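Local coordinates for proto-oncogene tyrosine-protein kinase receptor Ret (Danio rerio, PDB 7AMK) that acts as a receptor tyrosine kinase that probably recognises GDNF-family ligands with GFR alpha co-receptors through its cadherin-like extracellular domains and signals into the cell, at residues L23-M28 with P36-C41; S69-L74 with S81-T86. The protein carries 4 engineered substitutions. One frame throughout, in Å; residues are numbered along the deposited sequence.

Interaction 1 (L23-M28 with P36-C41)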
# COMPACT_ATOMS: atom_id res chain seq x y z
N LEU A 23 -48.80 -34.85 9.12
CA LEU A 23 -48.01 -34.16 8.11
C LEU A 23 -47.13 -35.21 7.44
O LEU A 23 -47.03 -36.35 7.89
CB LEU A 23 -47.16 -33.03 8.72
CG LEU A 23 -46.29 -33.37 9.95
CD1 LEU A 23 -44.95 -34.06 9.60
CD2 LEU A 23 -46.06 -32.13 10.81
N GLN A 24 -46.49 -34.80 6.35
CA GLN A 24 -45.62 -35.65 5.55
C GLN A 24 -44.25 -35.00 5.43
O GLN A 24 -44.12 -33.90 4.88
CB GLN A 24 -46.23 -35.88 4.17
CG GLN A 24 -45.39 -36.82 3.31
CD GLN A 24 -45.87 -36.82 1.88
OE1 GLN A 24 -46.98 -36.38 1.60
NE2 GLN A 24 -45.02 -37.30 0.95
N VAL A 25 -43.23 -35.67 5.98
CA VAL A 25 -41.82 -35.27 5.86
C VAL A 25 -41.33 -35.67 4.47
O VAL A 25 -41.53 -36.81 4.04
CB VAL A 25 -40.97 -35.96 6.93
CG1 VAL A 25 -39.49 -35.76 6.66
CG2 VAL A 25 -41.33 -35.47 8.31
N ILE A 26 -40.64 -34.75 3.79
CA ILE A 26 -40.16 -34.96 2.43
C ILE A 26 -38.65 -35.17 2.43
O ILE A 26 -37.92 -34.41 3.07
CB ILE A 26 -40.53 -33.80 1.50
CG1 ILE A 26 -42.03 -33.59 1.48
CG2 ILE A 26 -39.96 -34.05 0.08
CD1 ILE A 26 -42.76 -34.65 0.72
N SER A 27 -38.19 -36.16 1.68
CA SER A 27 -36.77 -36.33 1.42
C SER A 27 -36.55 -36.34 -0.08
O SER A 27 -37.26 -37.03 -0.81
CB SER A 27 -36.23 -37.63 2.03
OG SER A 27 -34.81 -37.73 1.93
N MET A 28 -35.58 -35.58 -0.55
CA MET A 28 -35.30 -35.56 -1.98
C MET A 28 -34.12 -36.45 -2.33
O MET A 28 -33.11 -36.48 -1.61
CB MET A 28 -35.08 -34.13 -2.45
CG MET A 28 -36.40 -33.39 -2.33
SD MET A 28 -36.47 -32.06 -3.46
CE MET A 28 -36.61 -32.93 -5.02
N PRO A 36 -35.62 -43.47 0.29
CA PRO A 36 -35.59 -43.02 1.69
C PRO A 36 -36.31 -43.96 2.66
O PRO A 36 -37.33 -44.57 2.34
CB PRO A 36 -36.29 -41.66 1.63
CG PRO A 36 -37.22 -41.77 0.48
CD PRO A 36 -36.63 -42.74 -0.50
N TYR A 37 -35.73 -44.08 3.84
CA TYR A 37 -36.30 -44.81 4.97
C TYR A 37 -36.43 -43.82 6.11
O TYR A 37 -35.42 -43.38 6.67
CB TYR A 37 -35.44 -45.97 5.43
CG TYR A 37 -35.22 -47.09 4.44
CD1 TYR A 37 -34.23 -46.99 3.47
CD2 TYR A 37 -35.95 -48.26 4.52
CE1 TYR A 37 -34.00 -48.01 2.60
CE2 TYR A 37 -35.73 -49.28 3.65
CZ TYR A 37 -34.75 -49.15 2.69
OH TYR A 37 -34.52 -50.18 1.81
N PHE A 38 -37.67 -43.51 6.46
CA PHE A 38 -37.97 -42.56 7.51
C PHE A 38 -38.11 -43.28 8.85
O PHE A 38 -38.56 -44.42 8.90
CB PHE A 38 -39.28 -41.84 7.20
CG PHE A 38 -39.28 -41.10 5.90
CD1 PHE A 38 -38.88 -39.77 5.85
CD2 PHE A 38 -39.72 -41.71 4.74
CE1 PHE A 38 -38.90 -39.07 4.65
CE2 PHE A 38 -39.74 -41.01 3.54
CZ PHE A 38 -39.33 -39.68 3.51
N PHE A 39 -37.79 -42.57 9.92
CA PHE A 39 -37.95 -43.11 11.26
C PHE A 39 -37.93 -41.98 12.28
O PHE A 39 -37.31 -40.93 12.06
CB PHE A 39 -36.85 -44.14 11.56
CG PHE A 39 -35.47 -43.68 11.19
CD1 PHE A 39 -35.00 -43.78 9.88
CD2 PHE A 39 -34.61 -43.18 12.16
CE1 PHE A 39 -33.71 -43.39 9.56
CE2 PHE A 39 -33.32 -42.77 11.83
CZ PHE A 39 -32.87 -42.87 10.52
N LEU A 40 -38.58 -42.23 13.43
CA LEU A 40 -38.57 -41.30 14.56
C LEU A 40 -37.32 -41.45 15.41
O LEU A 40 -36.83 -42.56 15.64
CB LEU A 40 -39.80 -41.50 15.44
CG LEU A 40 -41.11 -40.98 14.84
CD1 LEU A 40 -42.32 -41.45 15.61
CD2 LEU A 40 -41.07 -39.48 14.80
N CYS A 41 -36.83 -40.32 15.92
CA CYS A 41 -35.56 -40.27 16.61
C CYS A 41 -35.65 -39.80 18.05
O CYS A 41 -34.66 -39.91 18.78
CB CYS A 41 -34.59 -39.34 15.88
SG CYS A 41 -33.84 -40.17 14.53
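Phe-38 pushes its ring into the backbone and side chains of Val-25 and Ser-27, and the CE1-CZ side of the ring does most of the touching. Phe-38 CE1 lies 3.5 Å from Val-25 O and 3.9 Å from Val-25 CG1; the carbonyl oxygen meets the ring obliquely. Val-25 and Phe-38 run past each other in opposite directions, and CG1 is the branch that reaches the ring because it stands anti to its own backbone N (chi1 169°). Farther along, Ser-27 offers its CB, again obliquely, 4.0 Å from Phe-38 CZ, while the carbonyl carbon of Ile-26 sits near the ring plane at the edge. The same Ser-27 CB also meets Pro-36 CB at 4.1 Å. No hydrogen bond joins the two segments; at the ring the backbones stand 8.4 Å apart (Val-25 CA to Phe-38 CA), narrowing to 6.8 Å between Ser-27 CA and Pro-36 CA. With the ring cut back to the methyl of an alanine, a gap is likely to open beside Val-25 and Ser-27, and Val-25 CG1 would lose its aromatic partner. Backbone bonds tie each side to other parts of the fold: Val-25 pairs with Gly-58, Tyr-37 with Ser-92 and Phe-38 with Glu-55. Val-91 of strand 83-92 touches both Ser-27 and Pro-36, and Cys-41 is held to Cys-101 by a disulfide. Strand 21-24, which leads into Val-25, is an outer strand of a three-stranded antiparallel sheet, whereas 37-40 edges a four-stranded mixed sheet. A ring on one of these sheets packed against the residues just after a strand of the other, without hydrogen bonds across, is the kind of contact that fills the interior of a cadherin-like beta-sandwich, here the first such domain of RET.

Interaction 2 (S69-L74 with S81-T86)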
# COMPACT_ATOMS: atom_id res chain seq x y z
N SER A 69 -54.97 -35.39 30.13
CA SER A 69 -53.81 -35.69 30.97
C SER A 69 -52.50 -35.68 30.17
O SER A 69 -51.45 -35.36 30.73
CB SER A 69 -54.00 -37.04 31.68
OG SER A 69 -54.17 -38.12 30.78
N ASP A 70 -52.55 -36.04 28.88
CA ASP A 70 -51.36 -35.94 28.05
C ASP A 70 -50.81 -34.53 28.02
O ASP A 70 -49.59 -34.33 28.00
CB ASP A 70 -51.68 -36.41 26.63
CG ASP A 70 -51.91 -37.89 26.55
OD1 ASP A 70 -51.25 -38.62 27.31
OD2 ASP A 70 -52.75 -38.31 25.73
N PHE A 71 -51.70 -33.53 27.96
CA PHE A 71 -51.27 -32.13 27.93
C PHE A 71 -50.64 -31.73 29.25
O PHE A 71 -49.53 -31.19 29.29
CB PHE A 71 -52.45 -31.21 27.60
CG PHE A 71 -52.12 -29.76 27.76
CD1 PHE A 71 -52.28 -29.13 28.98
CD2 PHE A 71 -51.62 -29.02 26.69
CE1 PHE A 71 -51.95 -27.79 29.14
CE2 PHE A 71 -51.29 -27.68 26.84
CZ PHE A 71 -51.46 -27.07 28.07
N SER A 72 -51.35 -31.98 30.35
CA SER A 72 -50.91 -31.50 31.65
C SER A 72 -49.64 -32.18 32.14
O SER A 72 -48.94 -31.61 32.99
CB SER A 72 -52.05 -31.67 32.65
OG SER A 72 -52.57 -32.99 32.58
N SER A 73 -49.30 -33.35 31.60
CA SER A 73 -48.14 -34.11 32.04
C SER A 73 -46.85 -33.80 31.28
O SER A 73 -45.82 -34.41 31.57
CB SER A 73 -48.43 -35.60 31.94
OG SER A 73 -49.53 -35.92 32.77
N LEU A 74 -46.88 -32.87 30.32
CA LEU A 74 -45.68 -32.50 29.58
C LEU A 74 -44.79 -31.61 30.44
O LEU A 74 -45.14 -30.45 30.70
CB LEU A 74 -46.06 -31.78 28.28
CG LEU A 74 -46.53 -32.67 27.15
CD1 LEU A 74 -47.19 -31.83 26.07
CD2 LEU A 74 -45.32 -33.42 26.61
N SER A 81 -50.76 -23.03 27.84
CA SER A 81 -51.10 -23.59 26.54
C SER A 81 -50.77 -22.59 25.44
O SER A 81 -51.03 -21.39 25.60
CB SER A 81 -52.59 -23.96 26.49
OG SER A 81 -52.95 -24.59 25.27
N PRO A 82 -50.20 -22.99 24.29
CA PRO A 82 -49.91 -24.36 23.85
C PRO A 82 -48.57 -24.83 24.35
O PRO A 82 -47.72 -23.98 24.57
CB PRO A 82 -49.89 -24.23 22.33
CG PRO A 82 -49.24 -22.87 22.13
CD PRO A 82 -49.82 -22.01 23.25
N LYS A 83 -48.38 -26.14 24.51
CA LYS A 83 -47.08 -26.72 24.84
C LYS A 83 -46.45 -27.26 23.56
O LYS A 83 -47.02 -28.12 22.88
CB LYS A 83 -47.20 -27.83 25.88
CG LYS A 83 -47.58 -27.35 27.27
CD LYS A 83 -47.78 -28.50 28.22
CE LYS A 83 -47.99 -28.02 29.64
NZ LYS A 83 -48.32 -29.13 30.55
N ASP A 84 -45.27 -26.76 23.24
CA ASP A 84 -44.58 -27.18 22.04
C ASP A 84 -43.91 -28.53 22.26
O ASP A 84 -43.31 -28.77 23.31
CB ASP A 84 -43.55 -26.13 21.63
CG ASP A 84 -44.20 -24.90 21.04
OD1 ASP A 84 -45.35 -24.58 21.44
OD2 ASP A 84 -43.58 -24.28 20.16
N LEU A 85 -44.05 -29.41 21.28
CA LEU A 85 -43.39 -30.71 21.26
C LEU A 85 -42.43 -30.70 20.09
O LEU A 85 -42.83 -30.35 18.97
CB LEU A 85 -44.39 -31.86 21.08
CG LEU A 85 -45.21 -32.32 22.28
CD1 LEU A 85 -45.97 -31.16 22.87
CD2 LEU A 85 -46.17 -33.44 21.89
N THR A 86 -41.19 -31.08 20.33
CA THR A 86 -40.18 -31.15 19.28
C THR A 86 -39.80 -32.60 19.04
O THR A 86 -39.24 -33.25 19.93
CB THR A 86 -38.96 -30.31 19.63
OG1 THR A 86 -39.37 -28.95 19.81
CG2 THR A 86 -37.96 -30.36 18.51
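Helix-to-strand packing fastened by a buried lysine joins 69-74 to 81-86 in the first cadherin-like domain of RET, a beta-sandwich fold. The end of the short helix 68-72 and the turn after it lie against the start of strand 83-92, which pairs with strand 106-114 through the backbone bonds of Lys-83 with Phe-113 and Leu-85 with Leu-111. Lys-83 carries the contact. Its chain, extended beyond CG, crosses the Phe-71 side chain at about a right angle and passes over one face of the ring: Lys-83 CD stands 4.0 Å from the Phe-71 ring centroid as a CH-pi contact, and NZ follows as a cation-pi partner, 22° off the ring normal. Lys-83 NZ then donates to Phe-71 O at 2.7 Å, tilted 27° from the carbonyl plane, and more weakly to Leu-74 O at 3.4 Å. Two carbonyls near the helix's C-terminal end thus share one cation, which would probably offset some of the partial negative charge of those carbonyls. With chi1 at 171°, the Phe-71 ring is carried away from its own backbone N, beside the carbonyl carbon, and Phe-71 CZ reaches Ser-81 CB at 3.7 Å, an oblique approach. Ser-81 OG turns to the backbone N of Asn-115, and an N-acetylglucosamine of a protein-attached glycan touches Phe-71. Alongside the lysine, Leu-74 CB lies 3.7 Å from Lys-83 CD. Beyond it, the Leu-74 and Leu-85 side chains cross at about a right angle, their CD1 methyls in tight contact at 3.5 Å.

In the fold
Both contacts belong to the first cadherin-like domain and follow one another in the chain, interaction 1 closing before interaction 2 opens. Their centres lie 23 Å apart and their nearest atoms about 8 Å, so they do not touch, but one sheet connects them: strand 37-40 of interaction 1 is the neighbour of strand 83-92, which interaction 2 enters at its beginning. Interaction 1 is buried and has no hydrogen bond across its segments; interaction 2 is partly buried and polar at its centre. Glycan lies much closer to the second, about 4 Å from the Phe-71 side chain against about 12 Å from that of Phe-38.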